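Local coordinates for protein DynE8 (Micromonospora chersina, PDB 4AMM) that forms the acyltransferase domain of an iterative polyketide synthase of enediyne (dynemicin) biosynthesis and probably loads acyl units for chain extension, at residues E4-G9 / A40-A45. Residues are numbered along the deposited sequence; the frame is centred on the assembly and turned at random.
Sequences ELVVCG and AGLAAA
Leu42 of helix 32-45 sits against Val6, Val7 and Cys8 on the edge strand of a four-stranded antiparallel sheet, in a small alpha/beta unit whose strands all come from the first hundred residues, with helix 376-387 packing against it. The strand gives its other edge to strand 52-58, through backbone bonds at Glu4, Val6 and Cys8, so Val7 O turns outward to the helix. Leu42 CB comes to 3.2 Å from Val7 O. That carbonyl is buried with no hydrogen-bonding partner in the model; the aliphatic CB meets the oxygen nearly end-on and offers it no proton donor.

Beyond CB, the leucine fork lies outside the strand edge, displaced to the side on which Val6 and Cys8 project. Its CD1 lies 4.0 Å from Val6 CG1, the two side chains running at a slant to each other, while CD2 reaches more loosely toward Cys8 CB at 4.4 Å. Val6 CG1 stands anti to its own backbone N (chi1 -179°), which places this methyl beside CD1.

This small sheet with its helices precedes the parallel sheet of the acyltransferase core in the chain, and is probably the linker subdomain between ketosynthase and acyltransferase known from related synthases. The axis of 40-45 passes 7.1 Å from that of 4-9, their N-to-C directions 39° apart. On the other face of the strand, Val7 CG2 presses on the helix backbone at Ala43 CA, 3.8 Å away, with Phe386 of helix 376-387 also touching this valine.

At the start of the strand, Glu4 curls over its own backbone, and OE2 takes the N-H of Leu5 (OE2 to N 3.0 Å) on the anti side, 24° out of the carboxylate plane. The same oxygen forms a salt bridge with Arg401, and OE1 is hydrogen-bonded to Thr36 OG1, tying the strand to an earlier turn of the helix.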
loop_
_atom_site.group_PDB
_atom_site.type_symbol
_atom_site.label_atom_id
_atom_site.label_comp_id
_atom_site.label_asym_id
_atom_site.label_seq_id
_atom_site.Cartn_x
_atom_site.Cartn_y
_atom_site.Cartn_z
ATOM N N GLU A 4 19.169 -4.536 -7.008
ATOM C CA GLU A 4 20.081 -4.486 -5.889
ATOM C C GLU A 4 19.733 -3.264 -5.059
ATOM O O GLU A 4 19.257 -2.238 -5.577
ATOM C CB GLU A 4 21.516 -4.416 -6.405
ATOM C CG GLU A 4 22.485 -4.619 -5.259
ATOM C CD GLU A 4 22.184 -5.978 -4.549
ATOM O OE1 GLU A 4 22.589 -7.055 -5.055
ATOM O OE2 GLU A 4 21.425 -5.944 -3.542
ATOM N N LEU A 5 20.022 -3.314 -3.750
ATOM C CA LEU A 5 19.833 -2.200 -2.845
ATOM C C LEU A 5 21.142 -1.605 -2.463
ATOM O O LEU A 5 22.003 -2.324 -1.903
ATOM C CB LEU A 5 19.165 -2.754 -1.563
ATOM C CG LEU A 5 19.040 -1.744 -0.405
ATOM C CD1 LEU A 5 18.175 -0.521 -0.791
ATOM C CD2 LEU A 5 18.407 -2.523 0.794
ATOM N N VAL A 6 21.349 -0.315 -2.725
ATOM C CA VAL A 6 22.602 0.333 -2.435
ATOM C C VAL A 6 22.348 1.455 -1.466
ATOM O O VAL A 6 21.567 2.383 -1.729
ATOM C CB VAL A 6 23.228 0.958 -3.703
ATOM C CG1 VAL A 6 24.505 1.579 -3.338
ATOM C CG2 VAL A 6 23.412 -0.168 -4.706
ATOM N N VAL A 7 22.895 1.291 -0.223
ATOM C CA VAL A 7 22.734 2.315 0.780
ATOM C C VAL A 7 24.062 2.901 1.183
ATOM O O VAL A 7 25.076 2.187 1.142
ATOM C CB VAL A 7 22.005 1.785 2.051
ATOM C CG1 VAL A 7 20.668 1.115 1.730
ATOM C CG2 VAL A 7 22.904 0.792 2.905
ATOM N N CYS A 8 24.020 4.141 1.652
ATOM C CA CYS A 8 25.173 4.630 2.421
ATOM C C CYS A 8 24.813 5.873 3.172
ATOM O O CYS A 8 23.713 6.369 3.084
ATOM C CB CYS A 8 26.396 4.797 1.590
ATOM S SG CYS A 8 26.138 6.070 0.440
ATOM N N GLY A 9 25.794 6.374 3.950
ATOM C CA GLY A 9 25.503 7.549 4.703
ATOM C C GLY A 9 26.764 8.182 5.255
ATOM O O GLY A 9 27.847 7.679 5.062
ATOM N N ALA A 40 26.728 -5.074 -0.713
ATOM C CA ALA A 40 26.675 -5.830 0.578
ATOM C C ALA A 40 27.658 -5.168 1.514
ATOM O O ALA A 40 27.381 -5.080 2.743
ATOM C CB ALA A 40 27.001 -7.254 0.351
ATOM N N GLY A 41 28.829 -4.747 1.038
ATOM C CA GLY A 41 29.811 -4.079 1.901
ATOM C C GLY A 41 29.315 -2.792 2.394
ATOM O O GLY A 41 29.509 -2.440 3.618
ATOM N N LEU A 42 28.655 -1.960 1.581
ATOM C CA LEU A 42 28.118 -0.693 2.033
ATOM C C LEU A 42 27.062 -0.911 3.080
ATOM O O LEU A 42 26.987 -0.114 4.040
ATOM C CB LEU A 42 27.529 0.095 0.794
ATOM C CG LEU A 42 28.657 0.636 -0.106
ATOM C CD1 LEU A 42 27.938 1.144 -1.432
ATOM C CD2 LEU A 42 29.355 1.780 0.553
ATOM N N ALA A 43 26.209 -1.921 2.916
ATOM C CA ALA A 43 25.125 -2.143 3.899
ATOM C C ALA A 43 25.769 -2.529 5.248
ATOM O O ALA A 43 25.251 -2.085 6.308
ATOM C CB ALA A 43 24.172 -3.187 3.431
ATOM N N ALA A 44 26.849 -3.298 5.235
ATOM C CA ALA A 44 27.485 -3.740 6.496
ATOM C C ALA A 44 28.120 -2.561 7.167
ATOM O O ALA A 44 28.114 -2.455 8.412
ATOM C CB ALA A 44 28.482 -4.818 6.185
ATOM N N ALA A 45 28.656 -1.604 6.424
ATOM C CA ALA A 45 29.439 -0.519 7.001
ATOM C C ALA A 45 28.587 0.713 7.330
ATOM O O ALA A 45 29.000 1.552 8.116
ATOM C CB ALA A 45 30.501 -0.094 5.936
#